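Local coordinates for aminopeptidase N family protein (Idiomarina loihiensis L2TR, PDB 4FGM), which probably acts as a zinc-dependent aminopeptidase of the M61 family, removing residues from the amino-terminal end of peptides, at residues Glu30-Asn35 and Cys112-Gly117; Trp36-Tyr41 and Leu290-Glu295. All coordinates share one frame; numbering follows the deposited sequence.

Interaction 1 of 2, residues Glu30-Asn35 and Cys112-Gly117; sequences ELWLPN and CLAVEG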
loop_
_atom_site.group_PDB
_atom_site.type_symbol
_atom_site.label_atom_id
_atom_site.label_comp_id
_atom_site.label_asym_id
_atom_site.label_seq_id
_atom_site.Cartn_x
_atom_site.Cartn_y
_atom_site.Cartn_z
ATOM N N GLU A 30 29.605 -0.292 -16.652
ATOM C CA GLU A 30 29.083 -0.069 -15.310
ATOM C C GLU A 30 27.842 -0.906 -15.029
ATOM O O GLU A 30 27.046 -1.185 -15.921
ATOM C CB GLU A 30 28.753 1.415 -15.095
ATOM C CG GLU A 30 29.978 2.316 -15.056
ATOM C CD GLU A 30 29.625 3.784 -14.897
ATOM O OE1 GLU A 30 28.419 4.116 -14.839
ATOM O OE2 GLU A 30 30.563 4.607 -14.828
ATOM N N LEU A 31 27.698 -1.294 -13.767
ATOM C CA LEU A 31 26.566 -2.083 -13.300
ATOM C C LEU A 31 25.960 -1.294 -12.136
ATOM O O LEU A 31 26.692 -0.753 -11.298
ATOM C CB LEU A 31 27.050 -3.450 -12.799
ATOM C CG LEU A 31 27.968 -4.244 -13.735
ATOM C CD1 LEU A 31 28.573 -5.429 -12.999
ATOM C CD2 LEU A 31 27.184 -4.700 -14.941
ATOM N N TRP A 32 24.634 -1.204 -12.090
ATOM C CA TRP A 32 23.989 -0.478 -11.004
ATOM C C TRP A 32 22.716 -1.156 -10.504
ATOM O O TRP A 32 22.099 -1.964 -11.210
ATOM C CB TRP A 32 23.666 0.965 -11.420
ATOM C CG TRP A 32 22.727 1.082 -12.587
ATOM C CD1 TRP A 32 23.065 1.100 -13.905
ATOM C CD2 TRP A 32 21.297 1.187 -12.537
ATOM N NE1 TRP A 32 21.938 1.212 -14.684
ATOM C CE2 TRP A 32 20.837 1.269 -13.871
ATOM C CE3 TRP A 32 20.357 1.222 -11.494
ATOM C CZ2 TRP A 32 19.481 1.379 -14.196
ATOM C CZ3 TRP A 32 19.001 1.333 -11.817
ATOM C CH2 TRP A 32 18.580 1.410 -13.160
ATOM N N LEU A 33 22.333 -0.822 -9.273
ATOM C CA LEU A 33 21.136 -1.391 -8.676
ATOM C C LEU A 33 20.184 -0.278 -8.253
ATOM O O LEU A 33 20.600 0.739 -7.691
ATOM C CB LEU A 33 21.502 -2.246 -7.464
ATOM C CG LEU A 33 20.371 -3.161 -6.991
ATOM C CD1 LEU A 33 20.171 -4.252 -8.039
ATOM C CD2 LEU A 33 20.708 -3.778 -5.626
ATOM N N PRO A 34 18.890 -0.454 -8.526
ATOM C CA PRO A 34 17.903 0.561 -8.154
ATOM C C PRO A 34 18.025 0.923 -6.676
ATOM O O PRO A 34 18.308 0.058 -5.849
ATOM C CB PRO A 34 16.574 -0.124 -8.460
ATOM C CG PRO A 34 16.911 -1.029 -9.603
ATOM C CD PRO A 34 18.247 -1.607 -9.174
ATOM N N ASN A 35 17.820 2.196 -6.344
ATOM C CA ASN A 35 17.894 2.612 -4.954
ATOM C C ASN A 35 16.510 2.627 -4.312
ATOM O O ASN A 35 16.377 2.872 -3.114
ATOM C CB ASN A 35 18.577 3.972 -4.829
ATOM C CG ASN A 35 20.068 3.877 -5.022
ATOM O OD1 ASN A 35 20.695 2.934 -4.546
ATOM N ND2 ASN A 35 20.650 4.850 -5.714
ATOM N N CYS A 112 18.863 -8.336 -9.100
ATOM C CA CYS A 112 19.485 -8.158 -10.407
ATOM C C CYS A 112 20.095 -6.820 -10.778
ATOM O O CYS A 112 19.374 -5.861 -11.063
ATOM C CB CYS A 112 18.464 -8.528 -11.482
ATOM S SG CYS A 112 17.816 -10.178 -11.284
ATOM N N LEU A 113 21.423 -6.763 -10.812
ATOM C CA LEU A 113 22.104 -5.532 -11.205
ATOM C C LEU A 113 21.767 -5.202 -12.659
ATOM O O LEU A 113 21.683 -6.090 -13.506
ATOM C CB LEU A 113 23.619 -5.687 -11.074
ATOM C CG LEU A 113 24.191 -5.770 -9.660
ATOM C CD1 LEU A 113 25.687 -6.012 -9.743
ATOM C CD2 LEU A 113 23.897 -4.481 -8.906
ATOM N N ALA A 114 21.557 -3.924 -12.943
ATOM C CA ALA A 114 21.251 -3.490 -14.302
ATOM C C ALA A 114 22.566 -3.213 -15.031
ATOM O O ALA A 114 23.524 -2.719 -14.430
ATOM C CB ALA A 114 20.401 -2.228 -14.269
ATOM N N VAL A 115 22.619 -3.551 -16.318
ATOM C CA VAL A 115 23.815 -3.306 -17.128
ATOM C C VAL A 115 23.664 -1.945 -17.798
ATOM O O VAL A 115 22.822 -1.769 -18.684
ATOM C CB VAL A 115 23.995 -4.391 -18.228
ATOM C CG1 VAL A 115 25.255 -4.108 -19.036
ATOM C CG2 VAL A 115 24.081 -5.776 -17.591
ATOM N N GLU A 116 24.469 -0.980 -17.361
ATOM C CA GLU A 116 24.421 0.382 -17.900
ATOM C C GLU A 116 24.453 0.447 -19.423
ATOM O O GLU A 116 25.334 -0.131 -20.064
ATOM C CB GLU A 116 25.580 1.211 -17.346
ATOM C CG GLU A 116 25.577 2.667 -17.791
ATOM C CD GLU A 116 24.378 3.449 -17.275
ATOM O OE1 GLU A 116 24.111 3.399 -16.057
ATOM O OE2 GLU A 116 23.705 4.122 -18.084
ATOM N N GLY A 117 23.478 1.149 -19.992
ATOM C CA GLY A 117 23.411 1.295 -21.434
ATOM C C GLY A 117 22.768 0.142 -22.180
ATOM O O GLY A 117 22.378 0.294 -23.333
#
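Short antiparallel pairing of strand 30-32 with strand 114-115 joins E30-L33 to L113-E116 within the β-rich M61 N-terminal domain, and it shows how a few backbone bonds can be flanked by quite different side-chain layers. W32 and A114 form the hydrogen-bonded pair: W32 N donates to A114 O at 3.0 Å, and A114 N returns a bond of 2.7 Å to W32 O. E116 N is also hydrogen-bonded to E30 O, which carries the pairing one step beyond strand 114-115. L31 and V115 make the neighbouring non-hydrogen-bonded pair; their side chains lie on one face of the sheet, where L31 CD2 meets V115 CG2. Further along, L33 CB packs on L113 CD2 at 3.6 Å, and L33 CD1 rests against C112 O. On the face of W32 and A114, the indole is laid across the neighbouring strand. With W32 CG lodged between the backbone N and the carbonyl carbon (chi1 61°), A114 CB sits over one indole face as a CH-pi contact, 3.8 Å from the centroid of the five-membered ring. E116 crosses the indole at about a right angle. E116 OE1 lies 4.5 Å from E30 OE1, but R71 of the adjoining strand 71-74 makes salt bridges to both and probably offsets their repulsion. E116 has CG anti to its backbone N and then bends at chi2 (65°), which brings OE1 to 3.3 Å from W32 CD1.

Interaction 2 of 2, residues Trp36-Tyr41 and Leu290-Glu295; sequences WIPGSY and LPYQLE. With MAE (maleic acid), chain B.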
loop_
_atom_site.group_PDB
_atom_site.type_symbol
_atom_site.label_atom_id
_atom_site.label_comp_id
_atom_site.label_asym_id
_atom_site.label_seq_id
_atom_site.Cartn_x
_atom_site.Cartn_y
_atom_site.Cartn_z
ATOM N N TRP A 36 15.488 2.359 -5.124
ATOM C CA TRP A 36 14.113 2.271 -4.650
ATOM C C TRP A 36 13.301 1.451 -5.641
ATOM O O TRP A 36 13.680 1.328 -6.800
ATOM C CB TRP A 36 13.482 3.653 -4.457
ATOM C CG TRP A 36 13.319 4.485 -5.694
ATOM C CD1 TRP A 36 14.289 5.218 -6.324
ATOM C CD2 TRP A 36 12.102 4.731 -6.412
ATOM N NE1 TRP A 36 13.748 5.911 -7.379
ATOM C CE2 TRP A 36 12.407 5.636 -7.455
ATOM C CE3 TRP A 36 10.782 4.289 -6.269
ATOM C CZ2 TRP A 36 11.440 6.100 -8.357
ATOM C CZ3 TRP A 36 9.816 4.754 -7.171
ATOM C CH2 TRP A 36 10.155 5.654 -8.197
ATOM N N ILE A 37 12.190 0.877 -5.189
ATOM C CA ILE A 37 11.360 0.060 -6.064
ATOM C C ILE A 37 10.044 0.741 -6.406
ATOM O O ILE A 37 9.368 1.278 -5.527
ATOM C CB ILE A 37 11.054 -1.322 -5.424
ATOM C CG1 ILE A 37 10.128 -2.120 -6.345
ATOM C CG2 ILE A 37 10.429 -1.137 -4.045
ATOM C CD1 ILE A 37 9.863 -3.542 -5.904
ATOM N N PRO A 38 9.667 0.731 -7.698
ATOM C CA PRO A 38 8.417 1.356 -8.147
ATOM C C PRO A 38 7.241 0.973 -7.260
ATOM O O PRO A 38 7.096 -0.181 -6.878
ATOM C CB PRO A 38 8.265 0.838 -9.583
ATOM C CG PRO A 38 9.701 0.790 -10.058
ATOM C CD PRO A 38 10.437 0.199 -8.844
ATOM N N GLY A 39 6.413 1.956 -6.923
ATOM C CA GLY A 39 5.253 1.691 -6.096
ATOM C C GLY A 39 5.471 1.946 -4.619
ATOM O O GLY A 39 4.518 2.009 -3.873
ATOM N N SER A 40 6.722 2.090 -4.197
ATOM C CA SER A 40 7.041 2.343 -2.796
ATOM C C SER A 40 8.044 3.488 -2.815
ATOM O O SER A 40 9.253 3.287 -2.986
ATOM C CB SER A 40 7.656 1.095 -2.165
ATOM O OG SER A 40 7.753 1.235 -0.764
ATOM N N TYR A 41 7.528 4.694 -2.619
ATOM C CA TYR A 41 8.341 5.895 -2.694
ATOM C C TYR A 41 9.200 6.233 -1.496
ATOM O O TYR A 41 8.957 7.212 -0.793
ATOM C CB TYR A 41 7.423 7.056 -3.076
ATOM C CG TYR A 41 6.453 6.626 -4.164
ATOM C CD1 TYR A 41 6.912 6.320 -5.449
ATOM C CD2 TYR A 41 5.102 6.412 -3.879
ATOM C CE1 TYR A 41 6.052 5.804 -6.420
ATOM C CE2 TYR A 41 4.237 5.894 -4.838
ATOM C CZ TYR A 41 4.719 5.592 -6.105
ATOM O OH TYR A 41 3.871 5.070 -7.053
ATOM N N LEU A 290 7.694 7.734 -16.690
ATOM C CA LEU A 290 7.874 7.224 -18.047
ATOM C C LEU A 290 9.127 7.797 -18.713
ATOM O O LEU A 290 9.054 8.787 -19.439
ATOM C CB LEU A 290 6.642 7.557 -18.898
ATOM C CG LEU A 290 5.345 6.826 -18.537
ATOM C CD1 LEU A 290 4.164 7.478 -19.254
ATOM C CD2 LEU A 290 5.465 5.350 -18.915
ATOM N N PRO A 291 10.291 7.159 -18.500
ATOM C CA PRO A 291 10.486 5.953 -17.690
ATOM C C PRO A 291 10.803 6.274 -16.225
ATOM O O PRO A 291 10.852 7.440 -15.831
ATOM C CB PRO A 291 11.662 5.286 -18.383
ATOM C CG PRO A 291 12.545 6.482 -18.659
ATOM C CD PRO A 291 11.554 7.547 -19.157
ATOM N N TYR A 292 11.012 5.228 -15.427
ATOM C CA TYR A 292 11.359 5.389 -14.018
ATOM C C TYR A 292 12.848 5.710 -13.886
ATOM O O TYR A 292 13.674 5.182 -14.635
ATOM C CB TYR A 292 11.092 4.096 -13.227
ATOM C CG TYR A 292 9.649 3.825 -12.872
ATOM C CD1 TYR A 292 8.877 2.943 -13.621
ATOM C CD2 TYR A 292 9.050 4.463 -11.784
ATOM C CE1 TYR A 292 7.541 2.704 -13.302
ATOM C CE2 TYR A 292 7.715 4.232 -11.450
ATOM C CZ TYR A 292 6.965 3.352 -12.215
ATOM O OH TYR A 292 5.639 3.134 -11.897
ATOM N N GLN A 293 13.188 6.591 -12.952
ATOM C CA GLN A 293 14.590 6.903 -12.686
ATOM C C GLN A 293 14.727 6.354 -11.263
ATOM O O GLN A 293 14.157 6.889 -10.313
ATOM C CB GLN A 293 14.855 8.419 -12.789
ATOM C CG GLN A 293 14.281 9.286 -11.692
ATOM C CD GLN A 293 15.215 9.415 -10.501
ATOM O OE1 GLN A 293 16.297 8.824 -10.472
ATOM N NE2 GLN A 293 14.798 10.191 -9.507
ATOM N N LEU A 294 15.460 5.253 -11.133
ATOM C CA LEU A 294 15.592 4.567 -9.851
ATOM C C LEU A 294 16.869 4.765 -9.042
ATOM O O LEU A 294 17.211 3.937 -8.195
ATOM C CB LEU A 294 15.365 3.068 -10.081
ATOM C CG LEU A 294 14.078 2.769 -10.855
ATOM C CD1 LEU A 294 13.969 1.290 -11.168
ATOM C CD2 LEU A 294 12.899 3.231 -10.035
ATOM N N GLU A 295 17.562 5.865 -9.281
ATOM C CA GLU A 295 18.792 6.142 -8.562
ATOM C C GLU A 295 18.520 7.160 -7.459
ATOM O O GLU A 295 19.244 7.224 -6.469
ATOM C CB GLU A 295 19.825 6.731 -9.532
ATOM C CG GLU A 295 21.276 6.673 -9.077
ATOM C CD GLU A 295 22.068 5.603 -9.817
ATOM O OE1 GLU A 295 21.548 5.059 -10.816
ATOM O OE2 GLU A 295 23.214 5.312 -9.413
HETATM C C1 MAE B . 0.279 0.968 -2.272
HETATM O O1 MAE B . 0.470 2.217 -2.474
HETATM O O2 MAE B . -0.221 0.290 -3.199
HETATM C C2 MAE B . 0.712 0.406 -0.973
HETATM C C3 MAE B . 1.922 0.164 -0.474
HETATM C C4 MAE B . 3.201 0.416 -1.130
HETATM O O3 MAE B . 3.360 0.863 -2.282
HETATM O O4 MAE B . 4.197 0.183 -0.414
HETATM O O HOH W 1 5.174 3.488 -9.153
#
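W36 spans an interface between two irregular loops, one from the M61 N-terminal domain and carrying a type II β turn, I37-S40, the other from the glycyl aminopeptidase region. From CB, the chain turns with CG between the backbone N and the carbonyl carbon (chi1 64°), sending the indole across L294. Along the pyrrole side, CD1 lies near L294 O, and NE1 gives a weak, bent hydrogen bond to Q293 O (3.1 Å, 133°), which sits at the ring edge. L294 CD2 sits over the face at CE2 and CZ2, 3.8 Å from the centroid of the six-membered ring, as a CH-pi contact. At the far tip, CH2 meets Y292 CD2 at 3.9 Å. Were the indole cut back to an alanine, L294 CD2 would probably lose its aromatic face and Q293 O this donor. P38 continues the packing: its CG stands over the centre of the Y292 ring, 4.0 Å from the centroid. The turn then brings G39 and S40 to the maleic acid pocket, and R44 holds S40 OG. One water bridges the two loops, at 2.9 Å from Y41 OH and 2.8 Å from Y292 OH.

How the interactions relate
Interactions 1 and 2 follow one another along a continuous run, since 30-35 leads directly into 36-41, while their partners come later: 112-117 in the N-terminal domain and 290-295 between helix 262-277 and helix 303-306. The segments therefore alternate in sequence, and the centres lie 13 Å apart. At the junction, N35 N is probably hydrogen-bonded to L294 O (2.6 Å) and N35 ND2 to E295 O, while P34 CB packs on L294 CB. R71, already the partner of the two glutamates of interaction 1, also makes a salt bridge to E295 of interaction 2. Thus a β-paired part of the N-terminal domain is connected to the ligand pocket beside the zinc site.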